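Local coordinates for protein CurH (Lyngbya majuscula, PDB 3KG7) that probably removes water from beta-hydroxyacyl intermediates during curacin biosynthesis, acting as the double-hotdog dehydratase domain of a polyketide synthase module, at residues Q7-R10 against L11-N14; D29-L32 against N33-P36; D40-V43 against Y44-P47; S107-G110 against A111-E114. One frame throughout, in Å; residues are numbered along the deposited sequence.

All four contacts are local turns, in series along the chain. Interactions 1, 2 and 3 are partly buried; interaction 4 is a surface contact that also meets the second subunit. Interactions 1 and 2 touch through a weak hydrogen bond from R10 to the backbone of N34. Strand 24-30 lies beside strand 14-17 in the sheet, so interaction 1 leads into one strand and interaction 2 leaves the other. Interaction 3 closes the small hairpin 41-47. The chemistry changes with place. Backbone bonds and one imidazole shape interaction 1, an asparagine shapes interaction 2, a salt bridge crosses interaction 3, and interaction 4 combines one good amide bond with weak or long contacts of D109.

Interaction 1 (Q7-R10 against L11-N14); sequences QVHR and LLGN
The H9 imidazole meets the backbone of L12 at its edge: L12 N lies in the ring plane, 3.4 Å from H9 ND1, and gives it a weak hydrogen bond. L11 N comes in obliquely. The L11 side chain runs beside the ring and points the same way, with L11 CB 3.6 Å from H9 ND1. CG of H9 is anti to the backbone N (chi1 -161°), which brings ND1 round to the backbone NH of L12. H9 and G13 close the turn as an antiparallel hydrogen-bonded pair. G13 N donates to H9 O at 2.9 Å, and H9 N donates to G13 O at 3.2 Å. V8 packs its CG2 methyl 3.5 Å from G13 CA. The backbone angles of G13 would press a side chain against the preceding carbonyl, so glycine fits here. L11 and L12 turn to M57 on helix 52-62, and N14 leads into strand 14-17 by pairing with H27. The other ring nitrogen of H9, NE2, makes a weak bond to A196 O. ND1 accepts and NE2 faces a carbonyl, but both bonds are weak, so they only suggest a neutral H9 protonated on NE2.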
# COMPACT_ATOMS: atom_id res chain seq x y z
N GLN C 7 -3.00 -2.97 -13.26
CA GLN C 7 -2.28 -2.13 -14.27
C GLN C 7 -1.75 -0.84 -13.63
O GLN C 7 -1.75 -0.72 -12.40
CB GLN C 7 -3.18 -1.85 -15.48
CG GLN C 7 -3.65 -3.13 -16.20
CD GLN C 7 -4.14 -2.88 -17.63
OE1 GLN C 7 -3.98 -1.78 -18.17
NE2 GLN C 7 -4.74 -3.91 -18.24
N VAL C 8 -1.31 0.13 -14.45
CA VAL C 8 -0.48 1.24 -13.96
C VAL C 8 -0.56 2.53 -14.80
O VAL C 8 -0.26 2.54 -16.00
CB VAL C 8 1.03 0.81 -13.78
CG1 VAL C 8 1.53 -0.05 -14.96
CG2 VAL C 8 1.94 2.01 -13.56
N HIS C 9 -0.96 3.61 -14.14
CA HIS C 9 -0.98 4.94 -14.73
C HIS C 9 0.45 5.44 -14.96
O HIS C 9 1.29 5.33 -14.07
CB HIS C 9 -1.69 5.89 -13.76
CG HIS C 9 -2.18 7.15 -14.39
ND1 HIS C 9 -1.65 8.38 -14.09
CD2 HIS C 9 -3.18 7.36 -15.28
CE1 HIS C 9 -2.29 9.31 -14.78
NE2 HIS C 9 -3.22 8.72 -15.52
N ARG C 10 0.70 5.97 -16.15
CA ARG C 10 2.02 6.54 -16.48
C ARG C 10 2.55 7.53 -15.46
O ARG C 10 3.74 7.51 -15.13
CB ARG C 10 1.99 7.21 -17.86
CG ARG C 10 2.96 6.60 -18.84
CD ARG C 10 3.53 7.61 -19.82
NE ARG C 10 4.96 7.41 -20.01
CZ ARG C 10 5.51 6.47 -20.78
NH1 ARG C 10 4.75 5.63 -21.47
NH2 ARG C 10 6.83 6.37 -20.87
N LEU C 11 1.67 8.41 -14.96
CA LEU C 11 2.07 9.47 -14.05
C LEU C 11 2.12 9.02 -12.58
O LEU C 11 3.09 9.27 -11.89
CB LEU C 11 1.17 10.69 -14.21
CG LEU C 11 1.47 11.93 -13.36
CD1 LEU C 11 2.74 12.60 -13.80
CD2 LEU C 11 0.32 12.91 -13.44
N LEU C 12 1.06 8.35 -12.12
CA LEU C 12 0.94 8.02 -10.71
C LEU C 12 1.54 6.67 -10.31
O LEU C 12 1.91 6.48 -9.15
CB LEU C 12 -0.53 8.08 -10.29
CG LEU C 12 -1.13 9.47 -10.05
CD1 LEU C 12 -2.60 9.31 -9.77
CD2 LEU C 12 -0.46 10.16 -8.90
N GLY C 13 1.65 5.75 -11.26
CA GLY C 13 2.09 4.40 -10.95
C GLY C 13 0.93 3.54 -10.50
O GLY C 13 -0.20 3.68 -11.00
N ASN C 14 1.21 2.66 -9.55
CA ASN C 14 0.25 1.69 -9.06
C ASN C 14 -0.58 2.23 -7.91
O ASN C 14 -0.03 2.81 -6.98
CB ASN C 14 0.97 0.44 -8.60
CG ASN C 14 1.70 -0.24 -9.70
OD1 ASN C 14 1.14 -1.06 -10.42
ND2 ASN C 14 2.97 0.10 -9.86

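Interaction 2 (D29-L32 against N33-P36); sequences DINL and NNHP
N31 reaches across the turn to N34 with its side chain. From CB, its CG takes the position between the backbone N and the carbonyl carbon (chi1 47°), and this folds the amide back over the residues that follow. CG lies 4.0 Å from N33 N. OD1 does most of the work: it accepts a nearly straight hydrogen bond from N34 N at 2.8 Å, with the donor almost in line with the C=O bond. N33 CB also lies near the same OD1. The other branch, ND2, turns to T85 OG1. Replacing N31 by alanine removes the amide, and N34 N would probably lose its side-chain acceptor and T85 OG1 its N31 partner. The backbone closes the turn as well, since H35 N donates to N31 O at 2.8 Å. The H35 ring approaches I30 obliquely, with H35 CD2 4.0 Å from I30 CG2. Both nitrogens of that ring are held from outside: ND1 bonds to W37 NE1 and NE2 to Q28 OE1. Residues 32-34 have helical backbone angles, so the chain makes a single helical turn where it leaves strand 24-30. The side-chain bond to N34 N and the backbone bond to H35 N together make an Asx motif.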
# COMPACT_ATOMS: atom_id res chain seq x y z
N ASP C 29 8.38 3.24 -9.63
CA ASP C 29 9.81 3.47 -9.70
C ASP C 29 10.10 4.55 -10.73
O ASP C 29 9.80 4.38 -11.91
CB ASP C 29 10.56 2.17 -10.00
CG ASP C 29 10.58 1.22 -8.81
OD1 ASP C 29 11.61 0.55 -8.60
OD2 ASP C 29 9.58 1.16 -8.06
N ILE C 30 10.67 5.66 -10.27
CA ILE C 30 10.94 6.77 -11.16
C ILE C 30 12.38 6.72 -11.64
O ILE C 30 13.30 6.66 -10.84
CB ILE C 30 10.62 8.12 -10.52
CG1 ILE C 30 9.15 8.15 -10.08
CG2 ILE C 30 10.95 9.26 -11.49
CD1 ILE C 30 8.63 9.50 -9.58
N ASN C 31 12.54 6.72 -12.96
CA ASN C 31 13.84 6.83 -13.62
C ASN C 31 13.67 7.40 -15.02
O ASN C 31 12.55 7.72 -15.43
CB ASN C 31 14.55 5.48 -13.65
CG ASN C 31 13.64 4.37 -14.11
OD1 ASN C 31 12.91 4.51 -15.10
ND2 ASN C 31 13.66 3.26 -13.39
N LEU C 32 14.77 7.52 -15.76
CA LEU C 32 14.72 8.09 -17.11
C LEU C 32 14.04 7.17 -18.13
O LEU C 32 13.58 7.63 -19.16
CB LEU C 32 16.11 8.52 -17.58
CG LEU C 32 16.70 9.74 -16.84
CD1 LEU C 32 17.97 10.21 -17.53
CD2 LEU C 32 15.70 10.89 -16.71
N ASN C 33 13.98 5.88 -17.82
CA ASN C 33 13.22 4.93 -18.63
C ASN C 33 11.72 5.16 -18.53
O ASN C 33 11.03 5.29 -19.54
CB ASN C 33 13.55 3.49 -18.22
CG ASN C 33 14.38 2.77 -19.25
OD1 ASN C 33 14.96 3.39 -20.14
ND2 ASN C 33 14.44 1.46 -19.13
N ASN C 34 11.22 5.18 -17.29
CA ASN C 34 9.82 5.43 -17.00
C ASN C 34 9.39 6.83 -17.44
O ASN C 34 8.35 7.00 -18.08
CB ASN C 34 9.60 5.32 -15.49
CG ASN C 34 9.43 3.90 -15.03
OD1 ASN C 34 10.34 3.07 -15.17
ND2 ASN C 34 8.26 3.61 -14.46
N HIS C 35 10.23 7.81 -17.08
CA HIS C 35 9.92 9.22 -17.20
C HIS C 35 11.06 9.96 -17.89
O HIS C 35 11.73 10.77 -17.25
CB HIS C 35 9.73 9.81 -15.81
CG HIS C 35 8.51 9.32 -15.10
ND1 HIS C 35 7.31 10.00 -15.13
CD2 HIS C 35 8.31 8.22 -14.34
CE1 HIS C 35 6.42 9.33 -14.42
NE2 HIS C 35 6.99 8.25 -13.93
N PRO C 36 11.27 9.71 -19.20
CA PRO C 36 12.37 10.36 -19.89
C PRO C 36 12.34 11.88 -19.81
O PRO C 36 13.39 12.51 -19.97
CB PRO C 36 12.18 9.91 -21.35
CG PRO C 36 10.80 9.43 -21.43
CD PRO C 36 10.53 8.82 -20.10

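Interaction 3 (D40-V43 against Y44-P47); sequences DHRV and YDTP
The bends of its chain bring R42 to D45. CG of R42 stands anti to the carbonyl carbon, the chain is extended at chi2, and a turn at chi3 (78°) sets the guanidinium with its NE/NH2 edge toward D45 and one face toward P47. One oxygen takes both bonds of the salt bridge: D45 OD1 accepts from R42 NH2 at 3.0 Å and from R42 NE at 3.2 Å. It lies close to the guanidinium plane; the carboxylate is turned 73° from it. A leucine at R42 would probably leave the D45 carboxylate without its mate and freer to turn. P47 CD covers one face of the guanidinium, and P47 CG lies 3.7 Å from R42 NH1. V43 and T46 close the hairpin as a hydrogen-bonded pair. V43 N donates to T46 O at 3.0 Å, and T46 N to V43 O at 2.8 Å. Y44 and D45 both have positive phi, close to a type I' turn. T46 OG1 donates to Y44 O. V43 CG1 packs 3.5 Å from Y44 CD2, and Y44 OH is bonded to F225 N and A286 O. Strand 41-43 also pairs with strand 162-164. H41 to P50 probably matches the HxxxGxxxxP motif of dehydratases, with D45 at the glycine position. R42 NH2 also bonds weakly to D45 O and NH1 bonds to G39 O, so the charge appears shared between the carboxylate and backbone carbonyls.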
# COMPACT_ATOMS: atom_id res chain seq x y z
N ASP C 40 15.09 16.10 -19.39
CA ASP C 40 15.06 17.39 -20.08
C ASP C 40 14.68 18.57 -19.17
O ASP C 40 14.51 19.70 -19.64
CB ASP C 40 14.18 17.31 -21.34
CG ASP C 40 14.89 16.65 -22.52
OD1 ASP C 40 16.14 16.71 -22.61
OD2 ASP C 40 14.19 16.06 -23.37
N HIS C 41 14.55 18.30 -17.87
CA HIS C 41 14.45 19.37 -16.86
C HIS C 41 15.72 19.38 -16.00
O HIS C 41 15.77 18.76 -14.93
CB HIS C 41 13.20 19.24 -15.99
CG HIS C 41 13.04 20.35 -14.99
ND1 HIS C 41 13.47 20.25 -13.69
CD2 HIS C 41 12.53 21.60 -15.13
CE1 HIS C 41 13.22 21.38 -13.06
NE2 HIS C 41 12.64 22.22 -13.91
N ARG C 42 16.74 20.07 -16.48
CA ARG C 42 18.07 19.99 -15.88
C ARG C 42 18.42 21.23 -15.06
O ARG C 42 18.52 22.34 -15.60
CB ARG C 42 19.13 19.73 -16.97
CG ARG C 42 18.82 18.52 -17.87
CD ARG C 42 19.95 18.22 -18.87
NE ARG C 42 21.08 17.53 -18.25
CZ ARG C 42 21.17 16.21 -18.05
NH1 ARG C 42 20.18 15.40 -18.42
NH2 ARG C 42 22.24 15.70 -17.47
N VAL C 43 18.59 21.03 -13.76
CA VAL C 43 19.16 22.05 -12.87
C VAL C 43 20.58 21.63 -12.46
O VAL C 43 20.79 20.50 -12.01
CB VAL C 43 18.28 22.32 -11.63
CG1 VAL C 43 18.79 23.53 -10.86
CG2 VAL C 43 16.84 22.55 -12.03
N TYR C 44 21.54 22.53 -12.61
CA TYR C 44 22.96 22.21 -12.42
C TYR C 44 23.33 20.94 -13.18
O TYR C 44 24.01 20.05 -12.66
CB TYR C 44 23.30 22.08 -10.93
CG TYR C 44 22.96 23.30 -10.12
CD1 TYR C 44 23.72 24.47 -10.23
CD2 TYR C 44 21.85 23.31 -9.26
CE1 TYR C 44 23.40 25.60 -9.50
CE2 TYR C 44 21.53 24.44 -8.53
CZ TYR C 44 22.31 25.58 -8.65
OH TYR C 44 21.99 26.70 -7.92
N ASP C 45 22.85 20.88 -14.42
CA ASP C 45 23.04 19.73 -15.32
C ASP C 45 22.66 18.39 -14.66
O ASP C 45 23.24 17.35 -14.97
CB ASP C 45 24.46 19.69 -15.88
CG ASP C 45 24.51 19.17 -17.30
OD1 ASP C 45 24.13 18.01 -17.55
OD2 ASP C 45 24.95 19.94 -18.18
N THR C 46 21.68 18.44 -13.76
CA THR C 46 21.16 17.24 -13.11
C THR C 46 19.66 17.13 -13.35
O THR C 46 18.91 18.09 -13.11
CB THR C 46 21.46 17.24 -11.58
OG1 THR C 46 22.85 17.51 -11.36
CG2 THR C 46 21.12 15.90 -10.96
N PRO C 47 19.20 15.98 -13.86
CA PRO C 47 17.76 15.78 -14.02
C PRO C 47 17.08 15.88 -12.66
O PRO C 47 17.41 15.13 -11.73
CB PRO C 47 17.65 14.36 -14.59
CG PRO C 47 19.00 14.09 -15.20
CD PRO C 47 19.98 14.80 -14.32

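Interaction 4 (S107-G110 against A111-E114); sequences SRDG and AKQE
A111 meets D109 first: its CB lies 3.7 Å from D109 OD2. With chi1 near -170°, the D109 carboxylate points away from its own N and toward A111 and K112. K112 meets it twice. K112 N gives D109 OD2 a weak hydrogen bond at 3.3 Å. The side chain bends at chi3 and chi4 to bring K112 NZ back to 3.6 Å from D109 OD1, a long salt bridge. Q113 follows with positive phi and a side chain bent at chi2. Its amide works with both ends. Q113 NE2 donates to G110 O at 2.9 Å, and the bond lies in the carbonyl plane and in the plane of the amide. Q113 OE1 sits over one face of the R108 guanidinium, offset toward the rim and 3.8 Å from R108 NH2. The amide plane is tilted 53° from the guanidinium. E114 lies alongside the aliphatic part of R108, with E114 O 3.6 Å from R108 CD. Its carboxylate has a long, weak ion pair with R86. The loop carries the chain from strand 101-109 toward strand 117-124. R108 bridges outward to E87 on strand 86-92 and to E17 of the second subunit, against which Q113 also packs, so the end of strand 101-109 and its loop lie at the contact between the two copies.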
# COMPACT_ATOMS: atom_id res chain seq x y z
N SER C 107 10.38 9.57 -1.50
CA SER C 107 11.14 8.61 -2.30
C SER C 107 12.39 8.16 -1.57
O SER C 107 12.85 8.83 -0.65
CB SER C 107 11.48 9.16 -3.69
OG SER C 107 12.44 10.19 -3.61
N ARG C 108 12.90 6.99 -1.96
CA ARG C 108 14.19 6.49 -1.51
C ARG C 108 14.87 5.82 -2.71
O ARG C 108 14.20 5.42 -3.67
CB ARG C 108 14.03 5.52 -0.34
CG ARG C 108 13.60 4.10 -0.72
CD ARG C 108 13.33 3.19 0.49
NE ARG C 108 12.53 2.02 0.10
CZ ARG C 108 12.16 1.02 0.91
NH1 ARG C 108 12.51 1.01 2.19
NH2 ARG C 108 11.44 0.02 0.43
N ASP C 109 16.20 5.71 -2.67
CA ASP C 109 16.93 5.06 -3.75
C ASP C 109 16.48 3.62 -3.87
O ASP C 109 16.31 2.94 -2.86
CB ASP C 109 18.44 5.13 -3.54
CG ASP C 109 19.23 4.69 -4.77
OD1 ASP C 109 19.77 5.56 -5.49
OD2 ASP C 109 19.29 3.46 -5.04
N GLY C 110 16.28 3.18 -5.10
CA GLY C 110 15.86 1.81 -5.39
C GLY C 110 16.88 0.82 -4.86
O GLY C 110 16.58 0.05 -3.94
N ALA C 111 18.08 0.85 -5.44
CA ALA C 111 19.13 -0.12 -5.14
C ALA C 111 19.53 -0.16 -3.66
O ALA C 111 19.18 -1.11 -2.95
CB ALA C 111 20.35 0.11 -6.03
N LYS C 112 20.24 0.88 -3.20
CA LYS C 112 20.86 0.93 -1.86
C LYS C 112 19.90 0.69 -0.69
O LYS C 112 20.34 0.31 0.40
CB LYS C 112 21.56 2.27 -1.63
CG LYS C 112 22.73 2.56 -2.55
CD LYS C 112 23.62 3.68 -1.98
CE LYS C 112 22.85 4.96 -1.65
NZ LYS C 112 22.25 5.61 -2.86
N GLN C 113 18.61 0.93 -0.92
CA GLN C 113 17.60 0.92 0.14
C GLN C 113 18.02 1.91 1.23
O GLN C 113 18.43 1.52 2.33
CB GLN C 113 17.38 -0.50 0.70
CG GLN C 113 16.91 -1.54 -0.33
CD GLN C 113 15.40 -1.49 -0.60
OE1 GLN C 113 14.60 -1.99 0.19
NE2 GLN C 113 15.02 -0.92 -1.74
N GLU C 114 17.95 3.20 0.88
CA GLU C 114 18.33 4.30 1.76
C GLU C 114 17.14 4.73 2.63
O GLU C 114 16.07 4.11 2.57
CB GLU C 114 18.83 5.47 0.91
CG GLU C 114 19.87 6.36 1.57
CD GLU C 114 20.51 7.34 0.58
OE1 GLU C 114 19.79 7.89 -0.29
OE2 GLU C 114 21.74 7.56 0.69